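Local structure of class B carbapenemase GOB-18 (Elizabethkingia meningoseptica, 5K0W) at residues L107-T112 with T144-T149; I91-L96 with K117-K122; F86-I91 with T112-K117. The protein hydrolyses beta-lactam antibiotics, carbapenems among them, as a zinc-dependent metallo-beta-lactamase of subclass B3. All blocks are in the same frame, centred on the assembly; numbering follows the deposited sequence.

Interaction 1 (L107-T112 with T144-T149)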
# COMPACT_ATOMS: atom_id res chain seq x y z
N LEU A 107 -0.40 2.27 -11.82
CA LEU A 107 -0.96 0.92 -11.95
C LEU A 107 -1.30 0.51 -13.36
O LEU A 107 -1.01 -0.63 -13.74
CB LEU A 107 -2.20 0.75 -11.07
CG LEU A 107 -2.05 -0.05 -9.80
CD1 LEU A 107 -3.34 -0.02 -9.02
CD2 LEU A 107 -1.68 -1.50 -10.09
N GLN A 108 -1.95 1.40 -14.13
CA GLN A 108 -2.31 1.13 -15.51
C GLN A 108 -1.06 1.09 -16.37
O GLN A 108 -0.92 0.20 -17.21
CB GLN A 108 -3.33 2.14 -16.06
CG GLN A 108 -3.90 1.77 -17.44
CD GLN A 108 -4.57 0.41 -17.49
OE1 GLN A 108 -4.85 -0.20 -16.47
NE2 GLN A 108 -4.82 -0.09 -18.68
N ASP A 109 -0.13 2.05 -16.13
CA ASP A 109 1.15 2.17 -16.82
C ASP A 109 1.92 0.86 -16.67
O ASP A 109 2.43 0.35 -17.67
CB ASP A 109 1.95 3.37 -16.25
CG ASP A 109 1.31 4.75 -16.43
OD1 ASP A 109 0.45 4.89 -17.34
OD2 ASP A 109 1.71 5.70 -15.72
N PHE A 110 1.93 0.28 -15.45
CA PHE A 110 2.57 -1.00 -15.17
C PHE A 110 1.84 -2.17 -15.84
O PHE A 110 2.50 -2.98 -16.50
CB PHE A 110 2.71 -1.25 -13.66
CG PHE A 110 4.01 -0.73 -13.11
CD1 PHE A 110 5.21 -1.37 -13.41
CD2 PHE A 110 4.04 0.41 -12.32
CE1 PHE A 110 6.43 -0.85 -12.93
CE2 PHE A 110 5.26 0.91 -11.83
CZ PHE A 110 6.45 0.28 -12.14
N LYS A 111 0.49 -2.23 -15.70
CA LYS A 111 -0.31 -3.30 -16.30
C LYS A 111 -0.14 -3.44 -17.81
O LYS A 111 -0.00 -4.56 -18.29
CB LYS A 111 -1.79 -3.19 -15.92
CG LYS A 111 -2.47 -4.55 -15.79
CD LYS A 111 -3.97 -4.42 -15.77
CE LYS A 111 -4.65 -5.68 -16.24
NZ LYS A 111 -6.11 -5.46 -16.46
N THR A 112 -0.09 -2.30 -18.55
CA THR A 112 0.07 -2.29 -20.01
C THR A 112 1.50 -2.64 -20.44
O THR A 112 1.69 -3.47 -21.34
CB THR A 112 -0.49 -1.01 -20.70
OG1 THR A 112 0.30 0.14 -20.40
CG2 THR A 112 -1.94 -0.73 -20.37
N THR A 144 -8.84 10.81 -10.61
CA THR A 144 -7.52 11.15 -10.05
C THR A 144 -6.40 10.22 -10.54
O THR A 144 -5.23 10.52 -10.35
CB THR A 144 -7.55 11.20 -8.51
OG1 THR A 144 -8.31 10.11 -8.01
CG2 THR A 144 -8.09 12.51 -7.98
N PHE A 145 -6.77 9.10 -11.17
CA PHE A 145 -5.81 8.14 -11.68
C PHE A 145 -6.42 7.35 -12.83
O PHE A 145 -7.65 7.20 -12.88
CB PHE A 145 -5.31 7.20 -10.56
CG PHE A 145 -6.35 6.26 -9.99
CD1 PHE A 145 -7.12 6.63 -8.89
CD2 PHE A 145 -6.50 4.98 -10.50
CE1 PHE A 145 -8.04 5.74 -8.34
CE2 PHE A 145 -7.43 4.10 -9.96
CZ PHE A 145 -8.19 4.48 -8.88
N LYS A 146 -5.56 6.84 -13.74
CA LYS A 146 -5.98 6.04 -14.90
C LYS A 146 -6.72 4.81 -14.41
O LYS A 146 -6.12 3.99 -13.71
CB LYS A 146 -4.77 5.57 -15.73
CG LYS A 146 -4.17 6.57 -16.70
CD LYS A 146 -2.82 6.00 -17.19
CE LYS A 146 -2.28 6.67 -18.43
NZ LYS A 146 -1.41 5.73 -19.20
N PRO A 147 -8.02 4.67 -14.73
CA PRO A 147 -8.76 3.48 -14.27
C PRO A 147 -8.12 2.16 -14.70
O PRO A 147 -7.50 2.09 -15.76
CB PRO A 147 -10.16 3.68 -14.88
CG PRO A 147 -9.96 4.63 -15.98
CD PRO A 147 -8.90 5.55 -15.52
N VAL A 148 -8.22 1.13 -13.84
CA VAL A 148 -7.66 -0.21 -14.06
C VAL A 148 -8.71 -1.30 -13.73
O VAL A 148 -9.54 -1.10 -12.84
CB VAL A 148 -6.27 -0.40 -13.36
CG1 VAL A 148 -6.37 -0.30 -11.85
CG2 VAL A 148 -5.60 -1.71 -13.76
N THR A 149 -8.69 -2.41 -14.50
CA THR A 149 -9.60 -3.55 -14.34
C THR A 149 -8.90 -4.76 -13.70
O THR A 149 -8.01 -5.35 -14.33
CB THR A 149 -10.34 -3.81 -15.64
OG1 THR A 149 -11.15 -2.66 -15.90
CG2 THR A 149 -11.22 -5.05 -15.59
O HOH W 1 -3.60 3.52 -12.87
O HOH W 2 -7.09 -2.50 -17.20

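Interaction 2 (I91-L96 with K117-K122)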
# COMPACT_ATOMS: atom_id res chain seq x y z
N ILE A 91 7.62 -8.46 -13.52
CA ILE A 91 6.57 -8.30 -12.52
C ILE A 91 5.40 -9.14 -13.04
O ILE A 91 4.88 -8.89 -14.13
CB ILE A 91 6.15 -6.83 -12.26
CG1 ILE A 91 7.34 -6.00 -11.70
CG2 ILE A 91 4.93 -6.77 -11.32
CD1 ILE A 91 7.18 -4.46 -11.85
N LYS A 92 5.07 -10.19 -12.30
CA LYS A 92 4.00 -11.11 -12.66
C LYS A 92 2.67 -10.74 -12.00
O LYS A 92 1.63 -11.05 -12.58
CB LYS A 92 4.41 -12.56 -12.32
CG LYS A 92 4.82 -13.37 -13.55
CD LYS A 92 6.21 -13.08 -14.04
CE LYS A 92 6.63 -14.03 -15.14
NZ LYS A 92 8.07 -13.86 -15.51
N ILE A 93 2.72 -10.09 -10.80
CA ILE A 93 1.55 -9.69 -10.01
C ILE A 93 1.65 -8.25 -9.47
O ILE A 93 2.67 -7.86 -8.92
CB ILE A 93 1.25 -10.71 -8.86
CG1 ILE A 93 1.05 -12.15 -9.40
CG2 ILE A 93 0.03 -10.29 -8.02
CD1 ILE A 93 1.39 -13.23 -8.44
N LEU A 94 0.56 -7.51 -9.58
CA LEU A 94 0.45 -6.15 -9.04
C LEU A 94 -0.55 -6.18 -7.87
O LEU A 94 -1.65 -6.71 -8.02
CB LEU A 94 -0.01 -5.17 -10.14
CG LEU A 94 1.02 -4.88 -11.23
CD1 LEU A 94 0.36 -4.50 -12.54
CD2 LEU A 94 2.00 -3.80 -10.77
N LEU A 95 -0.15 -5.65 -6.69
CA LEU A 95 -0.99 -5.60 -5.48
C LEU A 95 -1.13 -4.17 -4.91
O LEU A 95 -0.32 -3.30 -5.22
CB LEU A 95 -0.54 -6.61 -4.40
CG LEU A 95 -0.46 -8.09 -4.82
CD1 LEU A 95 0.24 -8.92 -3.75
CD2 LEU A 95 -1.83 -8.68 -5.08
N LEU A 96 -2.17 -3.95 -4.08
CA LEU A 96 -2.54 -2.65 -3.51
C LEU A 96 -2.85 -2.70 -2.04
O LEU A 96 -3.54 -3.62 -1.60
CB LEU A 96 -3.82 -2.17 -4.21
CG LEU A 96 -3.71 -1.15 -5.33
CD1 LEU A 96 -5.10 -0.73 -5.75
CD2 LEU A 96 -2.89 0.06 -4.90
N LYS A 117 -0.61 -9.49 -13.95
CA LYS A 117 -1.99 -9.64 -13.50
C LYS A 117 -2.19 -8.73 -12.28
O LYS A 117 -1.26 -8.53 -11.49
CB LYS A 117 -2.34 -11.11 -13.22
CG LYS A 117 -2.15 -12.05 -14.42
CD LYS A 117 -3.15 -11.80 -15.56
CE LYS A 117 -2.86 -12.62 -16.80
NZ LYS A 117 -1.72 -12.06 -17.60
N PHE A 118 -3.36 -8.11 -12.20
CA PHE A 118 -3.69 -7.21 -11.10
C PHE A 118 -4.76 -7.83 -10.20
O PHE A 118 -5.85 -8.12 -10.66
CB PHE A 118 -4.10 -5.81 -11.62
CG PHE A 118 -4.59 -4.86 -10.56
CD1 PHE A 118 -3.88 -4.68 -9.37
CD2 PHE A 118 -5.74 -4.11 -10.75
CE1 PHE A 118 -4.33 -3.81 -8.38
CE2 PHE A 118 -6.20 -3.23 -9.76
CZ PHE A 118 -5.49 -3.08 -8.58
N TYR A 119 -4.40 -8.07 -8.93
CA TYR A 119 -5.29 -8.66 -7.92
C TYR A 119 -5.57 -7.59 -6.87
O TYR A 119 -4.65 -6.94 -6.39
CB TYR A 119 -4.63 -9.89 -7.25
CG TYR A 119 -4.11 -10.98 -8.16
CD1 TYR A 119 -4.57 -11.12 -9.47
CD2 TYR A 119 -3.23 -11.94 -7.68
CE1 TYR A 119 -4.13 -12.15 -10.29
CE2 TYR A 119 -2.78 -12.98 -8.50
CZ TYR A 119 -3.23 -13.08 -9.80
OH TYR A 119 -2.80 -14.11 -10.61
N VAL A 120 -6.84 -7.39 -6.51
CA VAL A 120 -7.24 -6.37 -5.55
C VAL A 120 -8.35 -6.84 -4.59
O VAL A 120 -9.11 -7.76 -4.91
CB VAL A 120 -7.60 -5.06 -6.28
CG1 VAL A 120 -9.05 -5.05 -6.74
CG2 VAL A 120 -7.27 -3.84 -5.41
N ASP A 121 -8.47 -6.15 -3.42
CA ASP A 121 -9.50 -6.37 -2.42
C ASP A 121 -10.83 -6.13 -3.11
O ASP A 121 -10.97 -5.11 -3.80
CB ASP A 121 -9.33 -5.37 -1.27
CG ASP A 121 -10.06 -5.73 0.01
OD1 ASP A 121 -11.31 -5.87 -0.03
OD2 ASP A 121 -9.40 -5.79 1.07
N LYS A 122 -11.79 -7.06 -2.97
CA LYS A 122 -13.09 -6.97 -3.61
C LYS A 122 -13.77 -5.63 -3.38
O LYS A 122 -14.27 -5.02 -4.33
CB LYS A 122 -13.99 -8.14 -3.21
CG LYS A 122 -15.11 -8.42 -4.21
CD LYS A 122 -16.01 -9.52 -3.70
CE LYS A 122 -17.04 -9.93 -4.71
NZ LYS A 122 -18.36 -10.14 -4.06
O HOH W 3 -3.85 -5.98 -3.99

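Interaction 3 (F86-I91 with T112-K117)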
# COMPACT_ATOMS: atom_id res chain seq x y z
N PHE A 86 17.16 -5.66 -11.04
CA PHE A 86 15.96 -6.43 -11.41
C PHE A 86 15.24 -5.87 -12.63
O PHE A 86 15.41 -4.69 -12.97
CB PHE A 86 15.00 -6.61 -10.24
CG PHE A 86 15.64 -7.14 -8.98
CD1 PHE A 86 16.05 -8.47 -8.90
CD2 PHE A 86 15.80 -6.34 -7.86
CE1 PHE A 86 16.65 -8.96 -7.74
CE2 PHE A 86 16.37 -6.84 -6.69
CZ PHE A 86 16.80 -8.15 -6.64
N ASN A 87 14.45 -6.73 -13.30
CA ASN A 87 13.70 -6.34 -14.48
C ASN A 87 12.21 -6.16 -14.15
O ASN A 87 11.56 -7.10 -13.71
CB ASN A 87 13.90 -7.37 -15.61
CG ASN A 87 13.38 -6.98 -17.00
OD1 ASN A 87 12.92 -5.85 -17.25
ND2 ASN A 87 13.46 -7.90 -17.95
N TYR A 88 11.68 -4.93 -14.35
CA TYR A 88 10.26 -4.63 -14.13
C TYR A 88 9.36 -5.45 -15.08
O TYR A 88 8.20 -5.69 -14.76
CB TYR A 88 10.00 -3.11 -14.25
CG TYR A 88 9.79 -2.63 -15.67
CD1 TYR A 88 10.87 -2.45 -16.54
CD2 TYR A 88 8.52 -2.32 -16.14
CE1 TYR A 88 10.68 -2.01 -17.85
CE2 TYR A 88 8.31 -1.88 -17.45
CZ TYR A 88 9.40 -1.73 -18.30
OH TYR A 88 9.19 -1.28 -19.58
N LYS A 89 9.90 -5.90 -16.23
CA LYS A 89 9.16 -6.71 -17.22
C LYS A 89 8.86 -8.13 -16.69
O LYS A 89 8.12 -8.89 -17.31
CB LYS A 89 9.94 -6.79 -18.55
CG LYS A 89 10.24 -5.44 -19.20
CD LYS A 89 9.20 -4.99 -20.21
CE LYS A 89 9.82 -4.11 -21.27
NZ LYS A 89 8.80 -3.49 -22.16
N ASP A 90 9.45 -8.46 -15.52
CA ASP A 90 9.29 -9.73 -14.81
C ASP A 90 8.30 -9.62 -13.66
O ASP A 90 8.16 -10.58 -12.90
CB ASP A 90 10.65 -10.26 -14.34
CG ASP A 90 11.61 -10.64 -15.46
OD1 ASP A 90 11.12 -11.07 -16.54
OD2 ASP A 90 12.83 -10.58 -15.23
N ILE A 91 7.62 -8.46 -13.52
CA ILE A 91 6.57 -8.30 -12.52
C ILE A 91 5.40 -9.14 -13.04
O ILE A 91 4.88 -8.89 -14.13
CB ILE A 91 6.15 -6.83 -12.26
CG1 ILE A 91 7.34 -6.00 -11.70
CG2 ILE A 91 4.93 -6.77 -11.32
CD1 ILE A 91 7.18 -4.46 -11.85
N THR A 112 -0.09 -2.30 -18.55
CA THR A 112 0.07 -2.29 -20.01
C THR A 112 1.50 -2.64 -20.44
O THR A 112 1.69 -3.47 -21.34
CB THR A 112 -0.49 -1.01 -20.70
OG1 THR A 112 0.30 0.14 -20.40
CG2 THR A 112 -1.94 -0.73 -20.37
N GLU A 113 2.51 -2.03 -19.81
CA GLU A 113 3.92 -2.23 -20.16
C GLU A 113 4.52 -3.57 -19.78
O GLU A 113 5.54 -3.96 -20.37
CB GLU A 113 4.79 -1.08 -19.62
CG GLU A 113 5.02 0.01 -20.65
CD GLU A 113 5.94 1.14 -20.23
OE1 GLU A 113 7.04 0.86 -19.70
OE2 GLU A 113 5.57 2.31 -20.47
N THR A 114 3.91 -4.29 -18.81
CA THR A 114 4.43 -5.57 -18.33
C THR A 114 3.52 -6.78 -18.56
O THR A 114 3.99 -7.91 -18.43
CB THR A 114 4.79 -5.50 -16.83
OG1 THR A 114 3.59 -5.41 -16.04
CG2 THR A 114 5.71 -4.36 -16.50
N ALA A 115 2.21 -6.56 -18.83
CA ALA A 115 1.21 -7.63 -18.96
C ALA A 115 1.19 -8.54 -17.69
O ALA A 115 1.15 -9.78 -17.76
CB ALA A 115 1.41 -8.43 -20.25
N ALA A 116 1.27 -7.88 -16.52
CA ALA A 116 1.21 -8.49 -15.21
C ALA A 116 -0.26 -8.60 -14.88
O ALA A 116 -1.07 -7.87 -15.46
CB ALA A 116 1.89 -7.59 -14.19
N LYS A 117 -0.61 -9.49 -13.95
CA LYS A 117 -1.99 -9.64 -13.50
C LYS A 117 -2.19 -8.73 -12.28
O LYS A 117 -1.26 -8.53 -11.49
CB LYS A 117 -2.34 -11.11 -13.22
CG LYS A 117 -2.15 -12.05 -14.42
CD LYS A 117 -3.15 -11.80 -15.56
CE LYS A 117 -2.86 -12.62 -16.80
NZ LYS A 117 -1.72 -12.06 -17.60

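Interaction 1 (L107-T112 with T144-T149)
Asp109 and Lys146 form the one salt bridge between helix 107-114 and the loop 144-149. Lys146 NZ reaches Asp109 OD1 at 2.8 Å, nearly in line with the C-O bond of that oxygen, and the two side chains meet at about a right angle. The second charged group works in the other direction: Lys111, extended beyond CG, gives a proton from NZ to the backbone Thr149 O at 2.9 Å, in the carbonyl plane with a C=O...N angle of 151°.

Water adds two bridges. One molecule accepts from Gln108 N in the first helical turn and donates to Lys146 O at 2.7 Å. The other takes protons from Lys111 NZ and Thr149 N and donates to Gln108 OE1 at 3.3 Å.

The apolar part centres on Val148. Its CG2 lies 3.7 Å from Lys111 CD, while CG1 turns inward to Leu107 CD1 at 4.2 Å. With CG anti to its own nitrogen (chi1 -171°) and a bend at chi2 (58°), Gln108 carries OE1 to 3.2 Å from Val148 CG2 and to the shared water. Toward the salt bridge, Gln108 CB rests on Lys146 CB at 3.7 Å.

Leu107 and Val148 both touch Leu128 of helix 125-129, and Val148 bonds its backbone, so the loop packs on both helices in the outer layer of the metallo-beta-lactamase fold; helix 107-114 is the one that follows the zinc ligands Asp102 and His103.

Interaction 2 (I91-L96 with K117-K122)
Phe118 has CG anti to its backbone N (chi1 174°), which swings the ring forward, alongside Leu94 O and on to Leu96; Tyr119 has CG beside its N instead (chi1 -53°) and turns its ring on the opposite face of the sheet toward Ile93. The phenylalanine is met at its edge: Leu94 O lies near the ring plane, and Leu96 CD1 is 3.7 Å from Phe118 CZ. The same methyl is 3.8 Å from Val120 CG2, the two side chains running side by side. On the side of the sheet that carries Tyr119, Ile93 CG2 comes obliquely to within 3.7 Å of Tyr119 CD2, and Leu95 CD2 packs against Tyr119 CB.

Three backbone bonds set the parallel register. Lys117 N donates to Lys92 O at 3.1 Å, Leu94 N to Lys117 O at 2.8 Å, and Tyr119 N to Leu94 O at 3.2 Å. The short strand axes cross at 26°. Beyond Tyr119 N a water bridges the strands in place of a direct bond, accepting from Leu96 N at 2.6 Å and donating to Tyr119 O at 2.7 Å.

Leu107 of helix 107-114 covers Leu96 and Phe118. Strand 91-95, that helix and strand 117-121 thus make a beta-alpha-beta crossover, with Gln98, His100, Asp102 and His103 in the connection, as in the metallo-beta-lactamase fold, where metal ligands follow this strand.

Interaction 3 (F86-I91 with T112-K117)
Tyr88 and Thr114 meet where the turn leading into strand 91-95 abuts the C-terminal end of helix 107-114. A turn thus faces a helix end. Asn87 starts an Asx turn, its OD1 accepting from Lys89 N at 3.2 Å, and residues 88-90 follow as a short 3-10 segment. Across from it the helix ends as Ala115 leaves helical geometry with a positive phi of 54°.

Thr114 is the central residue. Its methyl CG2 sits 3.3 Å from Tyr88 O and 3.5 Å from Tyr88 CD2, while its hydroxyl serves its own helix, bonded to Phe110 O. Tyr88 O is itself bonded by Ile91 N at 3.1 Å, so the methyl packs beside a carbonyl already engaged within its turn. The tyrosine ring stands with CG between the backbone N and the carbonyl carbon (chi1 84°), which carries its hydroxyl toward the helix: OH lies 3.0 Å from Glu113 OE1, with ring and carboxylate planes 75° apart. Lys89 CG lies over one face of the ring, 3.7 Å above its plane and toward the rim. Deeper in, Ala116 CB is 3.3 Å from Ile91 O, and the isoleucine's CG2 stands near the same methyl.

Glu113 OE1 also makes a salt bridge to Lys78 NZ of helix 73-83, which would fix the carboxylate next to the tyrosine. Lys89 NZ, 5.3 Å from Glu113 OE1, does not touch it but probably adds to the positive field around it. The chemistry is therefore divided: at the outer end a carboxylate paired with Lys78 and with Lys89 near, at the inner end the methyls Thr114 CG2 and Ala116 CB against the backbone carbonyls Tyr88 O and Ile91 O.

In the fold
Interactions 1 and 3 use successive parts of helix 107-114, their centres about 13 Å apart, and interaction 2 is the pair of strands beneath. Val148 CG1 of interaction 1 touches Phe118 CE2 of interaction 2 at 3.6 Å, and Leu107 CD1 meets Leu96 CD1 at 3.8 Å. From interaction 3, Ala116 CB packs on Leu94 CD1, also at 3.8 Å. Phe110 of interaction 1 lies with its CE1 on CD1 of Ile91, which interactions 2 and 3 share. Toward the metals the order is clear: the Leu96 side chain is about 4 Å from the side chain of the zinc ligand His103 and about 9 Å from a zinc ion, the Leu107 side chain is about 12 Å from a zinc ion, and interaction 3 lies away from the site.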